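Local atomic coordinates of transcriptional regulator, TetR family (PDB entry 3EUP), a protein that probably binds operator DNA as a dimer and represses or otherwise regulates transcription in response to a ligand, as TetR-family proteins do. Residues 23-28 with 110-115; 54-59 with 119-124; 133-138 with 164-169; 141-146 with 150-155. All blocks are in the same frame, centred on the assembly; numbering follows the deposited sequence.

Contact 1 (23-28 with 110-115)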
# COMPACT_ATOMS: atom_id res chain seq x y z
N VAL A 23 9.49 -9.96 -11.95
CA VAL A 23 10.58 -9.87 -10.99
C VAL A 23 10.59 -8.45 -10.41
O VAL A 23 10.74 -8.29 -9.19
CB VAL A 23 11.97 -10.14 -11.61
CG1 VAL A 23 13.01 -10.17 -10.53
CG2 VAL A 23 11.98 -11.49 -12.40
N PHE A 24 10.50 -7.41 -11.23
CA PHE A 24 10.50 -6.07 -10.63
C PHE A 24 9.30 -5.90 -9.70
O PHE A 24 9.42 -5.28 -8.64
CB PHE A 24 10.51 -4.95 -11.65
CG PHE A 24 11.83 -4.73 -12.29
CD1 PHE A 24 12.90 -4.17 -11.56
CD2 PHE A 24 12.05 -5.13 -13.59
CE1 PHE A 24 14.16 -3.97 -12.16
CE2 PHE A 24 13.31 -4.96 -14.20
CZ PHE A 24 14.35 -4.38 -13.49
N ASN A 25 8.15 -6.41 -10.09
CA ASN A 25 6.92 -6.22 -9.30
C ASN A 25 7.01 -6.87 -7.92
O ASN A 25 6.39 -6.38 -6.99
CB ASN A 25 5.68 -6.71 -10.04
CG ASN A 25 4.40 -6.13 -9.49
OD1 ASN A 25 4.34 -4.95 -9.12
ND2 ASN A 25 3.38 -6.95 -9.42
N VAL A 26 7.82 -7.91 -7.80
CA VAL A 26 8.00 -8.68 -6.56
C VAL A 26 9.19 -8.20 -5.73
O VAL A 26 9.07 -7.93 -4.54
CB VAL A 26 8.16 -10.18 -6.89
CG1 VAL A 26 8.73 -11.00 -5.67
CG2 VAL A 26 6.83 -10.73 -7.30
N LYS A 27 10.34 -8.03 -6.38
CA LYS A 27 11.59 -7.72 -5.70
C LYS A 27 11.91 -6.23 -5.64
O LYS A 27 12.77 -5.80 -4.85
CB LYS A 27 12.75 -8.44 -6.38
CG LYS A 27 12.62 -9.95 -6.36
CD LYS A 27 13.96 -10.59 -6.78
CE LYS A 27 14.11 -12.02 -6.30
NZ LYS A 27 15.44 -12.58 -6.66
N GLY A 28 11.25 -5.42 -6.47
CA GLY A 28 11.53 -4.00 -6.48
C GLY A 28 12.80 -3.69 -7.26
O GLY A 28 13.49 -4.57 -7.70
N LEU A 110 1.07 -0.30 -8.60
CA LEU A 110 0.96 1.08 -8.16
C LEU A 110 1.29 1.12 -6.67
O LEU A 110 2.12 1.93 -6.22
CB LEU A 110 -0.44 1.59 -8.49
CG LEU A 110 -0.94 2.91 -7.99
CD1 LEU A 110 -2.30 3.21 -8.66
CD2 LEU A 110 -1.03 2.86 -6.48
N LEU A 111 0.70 0.19 -5.93
CA LEU A 111 1.03 0.01 -4.55
C LEU A 111 2.50 -0.34 -4.40
O LEU A 111 3.18 0.27 -3.65
CB LEU A 111 0.11 -1.09 -4.03
CG LEU A 111 -0.04 -1.43 -2.60
CD1 LEU A 111 -0.43 -0.22 -1.73
CD2 LEU A 111 -1.12 -2.57 -2.53
N ASN A 112 3.01 -1.30 -5.17
CA ASN A 112 4.34 -1.79 -4.99
C ASN A 112 5.38 -0.77 -5.36
O ASN A 112 6.45 -0.65 -4.69
CB ASN A 112 4.60 -3.07 -5.80
CG ASN A 112 3.65 -4.19 -5.43
OD1 ASN A 112 2.90 -4.11 -4.43
ND2 ASN A 112 3.60 -5.22 -6.29
N THR A 113 5.10 -0.02 -6.42
CA THR A 113 6.06 0.99 -6.88
C THR A 113 6.11 2.22 -5.95
O THR A 113 7.20 2.77 -5.63
CB THR A 113 5.82 1.37 -8.37
OG1 THR A 113 6.10 0.22 -9.17
CG2 THR A 113 6.69 2.54 -8.84
N THR A 114 4.93 2.65 -5.51
CA THR A 114 4.85 3.82 -4.67
C THR A 114 5.67 3.61 -3.37
O THR A 114 6.39 4.51 -2.95
CB THR A 114 3.37 4.17 -4.26
OG1 THR A 114 2.60 4.45 -5.42
CG2 THR A 114 3.34 5.43 -3.33
N ILE A 115 5.55 2.46 -2.72
CA ILE A 115 6.21 2.23 -1.44
C ILE A 115 7.73 2.25 -1.61
O ILE A 115 8.47 2.79 -0.76
CB ILE A 115 5.71 0.87 -0.84
CG1 ILE A 115 4.20 0.89 -0.71
CG2 ILE A 115 6.33 0.62 0.54
CD1 ILE A 115 3.66 2.00 0.15
O HOH W 1 5.69 -2.52 -9.24
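Asn25 and Asn112 bring helix 10-31 and helix 109-117 together through their amides. Along 23-28, Phe24 comes first and turns its ring to Val58 of helix 55-78. Next is Asn25, whose CG stands anti to the backbone N (chi1 -161°), and this sends the amide over to Asn112. Asn112 ND2 lies 2.9 Å from Asn25 OD1 in a hydrogen bond, with the donor above the plane of the acceptor carbonyl and the two amides 35° apart. The same ND2 makes a weak bond to Asn25 O at 3.1 Å and also reaches Gly106 O. A water donates to Asn25 OD1 (2.8 Å) and bridges to Thr113 OG1 (2.8 Å). Asn25 ND2, for its part, is spent on Val105 O and Gly107 O, fixing which way round the amide sits. An alanine here is likely to strip Asn112 ND2 of its stronger acceptor in this helix and leave the two loop carbonyls without their donor. This amide-amide hydrogen bonding between the first long helix of the helix-turn-helix domain and the C-terminal domain belongs to the interdomain junction of a TetR-type regulator.

Contact 2 (54-59 with 119-124); sequences NKEAVA and DTHDAL
The imidazole of His121 has the methyl CD1 of Leu124 centred over one face, 3.8 Å above it, and the side chain of Glu56 at its edge. CG of Glu56 lies in the ring plane there, and the carboxylate beyond it is turned 65° against the ring. Glu56 CD comes within 3.2 Å of His121 CE1. Glu56 OE1 lies 3.2 Å from His121 CE1. Glu56 OE2 is 3.2 Å from His121 NE2. Both side chains set off with CG anti to the backbone N (chi1 153° for Glu56, -169° for His121), and the glutamate, extended beyond CG, brings its carboxylate to the CE1-NE2 edge of the ring. Alongside this polar pair, Ala59 CB touches Leu124 CD1 at 4.5 Å, and Leu29 of helix 10-31 packs on both Ala59 and His121. Asn54 is the N-cap of helix 55-78, its OD1 accepting from Ala57 N at 2.9 Å. On the other segment, Asp119 forms a salt bridge with Arg177 of the second subunit. The contact thus ties the N-terminal end of helix 55-78, which links the two domains, to the start of helix 122-148, and a carboxylate so near the imidazole edge would probably favour a protonated, positively charged His121.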
# COMPACT_ATOMS: atom_id res chain seq x y z
N ASN A 54 19.99 1.16 -18.79
CA ASN A 54 20.40 0.62 -17.51
C ASN A 54 19.22 -0.06 -16.85
O ASN A 54 18.11 -0.09 -17.42
CB ASN A 54 20.90 1.74 -16.62
CG ASN A 54 19.94 2.92 -16.58
OD1 ASN A 54 18.75 2.76 -16.37
ND2 ASN A 54 20.47 4.12 -16.80
N LYS A 55 19.46 -0.60 -15.67
CA LYS A 55 18.43 -1.34 -14.94
C LYS A 55 17.20 -0.48 -14.68
O LYS A 55 16.07 -0.97 -14.70
CB LYS A 55 18.98 -1.88 -13.62
CG LYS A 55 17.93 -2.67 -12.83
CD LYS A 55 18.53 -3.50 -11.73
CE LYS A 55 19.13 -2.64 -10.67
NZ LYS A 55 18.96 -3.24 -9.32
N GLU A 56 17.45 0.81 -14.40
CA GLU A 56 16.38 1.74 -14.11
C GLU A 56 15.45 1.92 -15.29
O GLU A 56 14.25 1.99 -15.10
CB GLU A 56 16.92 3.11 -13.62
CG GLU A 56 15.99 4.28 -13.90
CD GLU A 56 16.38 5.59 -13.21
OE1 GLU A 56 17.36 5.58 -12.39
OE2 GLU A 56 15.66 6.60 -13.45
N ALA A 57 15.99 2.02 -16.50
CA ALA A 57 15.19 2.07 -17.72
C ALA A 57 14.33 0.79 -17.86
O ALA A 57 13.18 0.87 -18.27
CB ALA A 57 16.06 2.25 -18.97
N VAL A 58 14.88 -0.36 -17.47
CA VAL A 58 14.10 -1.61 -17.49
C VAL A 58 12.97 -1.56 -16.45
O VAL A 58 11.85 -1.94 -16.75
CB VAL A 58 14.97 -2.87 -17.23
CG1 VAL A 58 14.12 -4.12 -17.44
CG2 VAL A 58 16.25 -2.86 -18.10
N ALA A 59 13.25 -1.04 -15.25
CA ALA A 59 12.24 -0.91 -14.16
C ALA A 59 11.08 -0.01 -14.56
O ALA A 59 9.93 -0.34 -14.31
CB ALA A 59 12.87 -0.40 -12.90
N ASP A 119 10.27 7.58 -1.35
CA ASP A 119 11.39 8.24 -0.71
C ASP A 119 12.74 7.86 -1.28
O ASP A 119 13.77 8.13 -0.66
CB ASP A 119 11.34 8.01 0.82
CG ASP A 119 10.10 8.64 1.45
OD1 ASP A 119 9.95 9.87 1.29
OD2 ASP A 119 9.27 7.92 2.06
N THR A 120 12.76 7.26 -2.46
CA THR A 120 14.04 6.90 -3.06
C THR A 120 14.20 7.18 -4.54
O THR A 120 15.31 7.09 -5.03
CB THR A 120 14.29 5.40 -2.95
OG1 THR A 120 13.36 4.74 -3.81
CG2 THR A 120 14.11 4.92 -1.46
N HIS A 121 13.12 7.45 -5.26
CA HIS A 121 13.24 7.46 -6.73
C HIS A 121 12.18 8.35 -7.39
O HIS A 121 11.10 7.89 -7.72
CB HIS A 121 13.16 6.02 -7.27
CG HIS A 121 13.54 5.91 -8.71
ND1 HIS A 121 14.67 5.25 -9.12
CD2 HIS A 121 13.03 6.50 -9.81
CE1 HIS A 121 14.78 5.36 -10.44
NE2 HIS A 121 13.80 6.12 -10.88
N ASP A 122 12.55 9.60 -7.64
CA ASP A 122 11.66 10.60 -8.22
C ASP A 122 10.94 10.18 -9.48
O ASP A 122 9.71 10.34 -9.56
CB ASP A 122 12.46 11.87 -8.56
CG ASP A 122 12.05 13.02 -7.73
OD1 ASP A 122 12.88 13.46 -6.87
OD2 ASP A 122 10.90 13.50 -7.93
N ALA A 123 11.67 9.67 -10.48
CA ALA A 123 11.05 9.37 -11.77
C ALA A 123 9.90 8.38 -11.56
O ALA A 123 8.82 8.57 -12.05
CB ALA A 123 12.07 8.81 -12.80
N LEU A 124 10.15 7.31 -10.83
CA LEU A 124 9.12 6.30 -10.61
C LEU A 124 8.01 6.74 -9.70
O LEU A 124 6.90 6.30 -9.86
CB LEU A 124 9.74 5.00 -10.11
CG LEU A 124 10.32 4.13 -11.22
CD1 LEU A 124 11.31 3.13 -10.63
CD2 LEU A 124 9.18 3.49 -11.91

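Contact 3 (133-138 with 164-169); sequences LSWKKN and SMIALV
With CG anti to the backbone N (chi1 -178°), Trp135 swings its indole out towards helix 158-179, while Ile166 keeps CG1 beside its own backbone N (chi1 -69°) and slides under the ring from the opposite direction. Ile166 CG1 ends up over the six-membered ring of Trp135, 3.8 Å from its centroid and almost on the normal, a CH-pi contact. The branches of the isoleucine share out the rest. Ile166 CG2 approaches Trp135 CZ3 at 3.9 Å. Ile166 CD1 reaches back to helix 122-148, 3.7 Å from Lys136 N, and touches Lys136 CB. Val169, one turn on, comes in at the edge, its CG1 4.1 Å from Trp135 CH2. The axes of the two segments pass 10.5 Å apart at an angle of 121°, with the indole and Ile166 lying between them. The one polar atom of the indole, NE1, is hydrogen-bonded to Tyr91 OH in helix 91-96. A leucine in its place would probably leave Ile166 CG1 without a flat surface to lie on and Tyr91 without its N-H partner. Helix 158-179 turns another side to the second subunit, where Leu168 packs on Leu168 of that chain, as in the helical dimer interface of this family. The chemistry across 133-138 and 164-169 is therefore dispersion and CH-pi attraction in a largely buried contact, with the indole nitrogen satisfied from a third helix.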
# COMPACT_ATOMS: atom_id res chain seq x y z
N LEU A 133 -3.58 9.50 -10.64
CA LEU A 133 -4.41 10.60 -11.09
C LEU A 133 -5.19 10.26 -12.38
O LEU A 133 -6.34 10.67 -12.52
CB LEU A 133 -3.61 11.90 -11.22
CG LEU A 133 -3.13 12.39 -9.84
CD1 LEU A 133 -2.14 13.62 -9.91
CD2 LEU A 133 -4.35 12.67 -8.93
N SER A 134 -4.59 9.51 -13.31
CA SER A 134 -5.33 9.04 -14.48
C SER A 134 -6.48 8.09 -14.15
O SER A 134 -7.52 8.11 -14.81
CB SER A 134 -4.40 8.34 -15.47
OG SER A 134 -3.53 9.31 -16.01
N TRP A 135 -6.24 7.21 -13.17
CA TRP A 135 -7.24 6.30 -12.68
C TRP A 135 -8.36 7.13 -12.08
O TRP A 135 -9.51 6.95 -12.47
CB TRP A 135 -6.64 5.33 -11.67
CG TRP A 135 -7.56 4.31 -11.11
CD1 TRP A 135 -8.82 3.99 -11.53
CD2 TRP A 135 -7.27 3.44 -10.01
NE1 TRP A 135 -9.34 2.99 -10.73
CE2 TRP A 135 -8.39 2.63 -9.81
CE3 TRP A 135 -6.15 3.27 -9.18
CZ2 TRP A 135 -8.43 1.65 -8.79
CZ3 TRP A 135 -6.19 2.26 -8.19
CH2 TRP A 135 -7.33 1.50 -8.00
N LYS A 136 -8.01 8.09 -11.20
CA LYS A 136 -9.00 9.02 -10.62
C LYS A 136 -9.85 9.73 -11.72
O LYS A 136 -11.08 9.82 -11.59
CB LYS A 136 -8.33 10.03 -9.66
CG LYS A 136 -9.23 11.17 -9.13
CD LYS A 136 -9.48 12.27 -10.22
CE LYS A 136 -10.08 13.59 -9.70
NZ LYS A 136 -10.80 13.35 -8.43
N LYS A 137 -9.20 10.19 -12.78
CA LYS A 137 -9.89 10.92 -13.84
C LYS A 137 -10.89 10.04 -14.58
O LYS A 137 -11.99 10.46 -14.92
CB LYS A 137 -8.90 11.58 -14.81
CG LYS A 137 -8.74 13.10 -14.60
CD LYS A 137 -7.34 13.69 -15.07
CE LYS A 137 -6.15 13.00 -14.38
NZ LYS A 137 -4.81 13.58 -14.71
N ASN A 138 -10.50 8.80 -14.83
CA ASN A 138 -11.40 7.82 -15.39
C ASN A 138 -12.60 7.58 -14.52
O ASN A 138 -13.71 7.50 -15.01
CB ASN A 138 -10.70 6.51 -15.66
CG ASN A 138 -9.74 6.60 -16.83
OD1 ASN A 138 -8.64 6.07 -16.79
ND2 ASN A 138 -10.17 7.25 -17.89
N SER A 164 -11.73 7.98 -2.75
CA SER A 164 -12.07 6.99 -1.74
C SER A 164 -12.14 5.57 -2.27
O SER A 164 -11.77 4.64 -1.55
CB SER A 164 -13.40 7.32 -1.07
OG SER A 164 -13.31 8.63 -0.53
N MET A 165 -12.60 5.42 -3.50
CA MET A 165 -12.66 4.13 -4.20
C MET A 165 -11.25 3.57 -4.33
O MET A 165 -11.01 2.41 -4.01
CB MET A 165 -13.26 4.27 -5.64
CG MET A 165 -14.80 4.55 -5.74
SD MET A 165 -15.39 4.81 -7.47
CE MET A 165 -14.92 3.18 -8.12
N ILE A 166 -10.35 4.43 -4.80
CA ILE A 166 -8.94 4.09 -4.96
C ILE A 166 -8.34 3.65 -3.66
O ILE A 166 -7.70 2.62 -3.58
CB ILE A 166 -8.17 5.26 -5.61
CG1 ILE A 166 -8.63 5.40 -7.08
CG2 ILE A 166 -6.63 5.04 -5.48
CD1 ILE A 166 -8.13 6.66 -7.84
N ALA A 167 -8.63 4.39 -2.59
CA ALA A 167 -8.16 4.03 -1.28
C ALA A 167 -8.68 2.68 -0.87
O ALA A 167 -7.95 1.86 -0.32
CB ALA A 167 -8.54 5.10 -0.24
N LEU A 168 -9.97 2.46 -1.09
CA LEU A 168 -10.56 1.22 -0.69
C LEU A 168 -10.02 0.01 -1.45
O LEU A 168 -9.82 -1.05 -0.84
CB LEU A 168 -12.07 1.28 -0.81
CG LEU A 168 -12.83 2.05 0.28
CD1 LEU A 168 -14.33 2.19 -0.15
CD2 LEU A 168 -12.66 1.36 1.62
N VAL A 169 -9.77 0.15 -2.75
CA VAL A 169 -9.26 -0.93 -3.54
C VAL A 169 -7.81 -1.26 -3.13
O VAL A 169 -7.49 -2.40 -2.83
CB VAL A 169 -9.37 -0.64 -5.04
CG1 VAL A 169 -8.61 -1.70 -5.87
CG2 VAL A 169 -10.87 -0.60 -5.45

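Contact 4 (141-146 with 150-155)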
# COMPACT_ATOMS: atom_id res chain seq x y z
N THR A 141 -15.00 10.44 -14.75
CA THR A 141 -15.74 10.36 -16.04
C THR A 141 -16.91 9.38 -15.96
O THR A 141 -18.01 9.70 -16.42
CB THR A 141 -14.81 9.94 -17.15
OG1 THR A 141 -13.79 10.92 -17.25
CG2 THR A 141 -15.55 9.84 -18.50
N ILE A 142 -16.67 8.21 -15.36
CA ILE A 142 -17.74 7.22 -15.16
C ILE A 142 -18.84 7.76 -14.23
O ILE A 142 -20.04 7.66 -14.55
CB ILE A 142 -17.20 5.89 -14.63
CG1 ILE A 142 -16.41 5.19 -15.74
CG2 ILE A 142 -18.34 5.01 -14.13
CD1 ILE A 142 -15.54 3.99 -15.26
N ILE A 143 -18.45 8.34 -13.10
CA ILE A 143 -19.43 8.87 -12.16
C ILE A 143 -20.31 9.98 -12.83
O ILE A 143 -21.53 9.93 -12.78
CB ILE A 143 -18.76 9.37 -10.85
CG1 ILE A 143 -18.05 8.22 -10.10
CG2 ILE A 143 -19.80 9.99 -9.94
CD1 ILE A 143 -16.77 8.68 -9.31
N LYS A 144 -19.67 10.94 -13.49
CA LYS A 144 -20.40 12.01 -14.15
C LYS A 144 -21.42 11.49 -15.18
O LYS A 144 -22.51 12.03 -15.30
CB LYS A 144 -19.43 12.98 -14.83
CG LYS A 144 -18.59 13.83 -13.88
CD LYS A 144 -18.08 15.05 -14.64
CE LYS A 144 -16.85 15.66 -14.00
NZ LYS A 144 -17.18 16.32 -12.69
N LYS A 145 -21.04 10.45 -15.93
CA LYS A 145 -21.98 9.78 -16.83
C LYS A 145 -23.14 9.16 -16.07
O LYS A 145 -24.28 9.23 -16.50
CB LYS A 145 -21.28 8.70 -17.63
CG LYS A 145 -20.37 9.27 -18.69
CD LYS A 145 -19.77 8.16 -19.49
CE LYS A 145 -18.65 8.66 -20.35
NZ LYS A 145 -18.09 7.50 -21.07
N GLY A 146 -22.84 8.53 -14.94
CA GLY A 146 -23.86 7.97 -14.08
C GLY A 146 -24.82 9.02 -13.55
O GLY A 146 -26.03 8.77 -13.44
N LYS A 150 -28.90 9.54 -14.67
CA LYS A 150 -29.89 9.51 -13.58
C LYS A 150 -29.71 8.27 -12.70
O LYS A 150 -30.62 7.85 -12.00
CB LYS A 150 -31.29 9.54 -14.17
CG LYS A 150 -32.39 10.12 -13.24
CD LYS A 150 -33.84 9.97 -13.83
CE LYS A 150 -33.97 10.50 -15.26
NZ LYS A 150 -35.39 10.60 -15.76
N GLU A 151 -28.52 7.71 -12.73
CA GLU A 151 -28.19 6.55 -11.93
C GLU A 151 -27.68 6.98 -10.54
O GLU A 151 -27.99 6.35 -9.53
CB GLU A 151 -27.14 5.75 -12.67
CG GLU A 151 -27.01 4.36 -12.20
CD GLU A 151 -26.14 3.52 -13.11
OE1 GLU A 151 -26.08 3.73 -14.35
OE2 GLU A 151 -25.52 2.60 -12.56
N PHE A 152 -26.94 8.09 -10.52
CA PHE A 152 -26.38 8.67 -9.32
C PHE A 152 -26.89 10.08 -9.17
O PHE A 152 -27.17 10.75 -10.17
CB PHE A 152 -24.86 8.77 -9.46
CG PHE A 152 -24.19 7.50 -9.85
CD1 PHE A 152 -24.58 6.28 -9.31
CD2 PHE A 152 -23.10 7.53 -10.72
CE1 PHE A 152 -23.93 5.11 -9.65
CE2 PHE A 152 -22.45 6.36 -11.07
CZ PHE A 152 -22.87 5.15 -10.53
N ARG A 153 -26.88 10.56 -7.94
CA ARG A 153 -27.36 11.89 -7.63
C ARG A 153 -26.44 13.02 -8.11
O ARG A 153 -25.18 12.87 -8.17
CB ARG A 153 -27.48 12.01 -6.13
CG ARG A 153 -28.38 10.98 -5.50
CD ARG A 153 -28.86 11.49 -4.16
NE ARG A 153 -27.73 11.61 -3.25
CZ ARG A 153 -27.21 10.58 -2.58
NH1 ARG A 153 -27.73 9.37 -2.71
NH2 ARG A 153 -26.15 10.77 -1.78
N PRO A 154 -27.04 14.18 -8.42
CA PRO A 154 -26.24 15.34 -8.83
C PRO A 154 -25.49 16.01 -7.67
O PRO A 154 -24.53 16.73 -7.91
CB PRO A 154 -27.28 16.30 -9.46
CG PRO A 154 -28.59 15.92 -8.85
CD PRO A 154 -28.49 14.48 -8.39
N ASP A 155 -25.89 15.77 -6.42
CA ASP A 155 -25.12 16.37 -5.30
C ASP A 155 -23.83 15.58 -4.94
O ASP A 155 -23.10 15.97 -4.02
CB ASP A 155 -26.00 16.59 -4.06
CG ASP A 155 -26.44 15.30 -3.41
OD1 ASP A 155 -27.15 15.39 -2.39
OD2 ASP A 155 -26.11 14.20 -3.89
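Two backbone hydrogen bonds converge on Gly146 O. Glu151 N approaches Gly146 O almost in line with the carbonyl at 2.8 Å. Phe152 N reaches Gly146 O from above the carbonyl plane at 3.1 Å. The first of these is the long closing bond of a Schellman motif, which ends helix 122-148 with Lys150, at positive phi (65°), as its C-prime residue. The chain can then reverse towards helix 158-179. Apolar contact follows from the turn: Phe152 keeps CG beside its backbone N (chi1 -52°) and lays its ring back against the helix. Phe152 CD2 sits 3.5 Å from Gly146 CA, close enough that a CB on Gly146 would fall 2.2 Å from Phe152 CE2. The ring's edge points at the helix backbone, with Ile143 O in its plane 3.5 Å from Phe152 CD2, and Ile143 CG2 touches that same CD2 at 4.2 Å. Leu88 of helix 84-88 also packs on the phenyl ring. Of the charged groups, Glu151 turns its carboxylate to the backbone N-H groups of Tyr84 and Lys85. Arg153 NE makes a salt bridge to the syn side of Asp155 OD2 at 3.1 Å, and Arg153 NH2 hydrogen-bonds to Gly198 O.

In the fold
Contacts 1 and 2 both join the helix-turn-helix part to the C-terminal domain. Their centres are 11 Å apart, their segments alternate along the chain, and they touch where Phe24 packs on Ala59 and Thr113 on Leu124. Contacts 3 and 4 lie wholly in the C-terminal domain, contact 4 nested in the loop that contact 3 closes, with centres 16 Å apart. Helix 122-148 is the common rod: it serves contact 2 at its start, contact 3 midway and contact 4 at its end, 38 Å from contact 2 between centres. Leu110 against Trp135 links contact 1 to contact 3. If the protein responds to a ligand as its relatives do, contacts 1 and 2 are where a change in the C-terminal domain could reach the DNA-binding part.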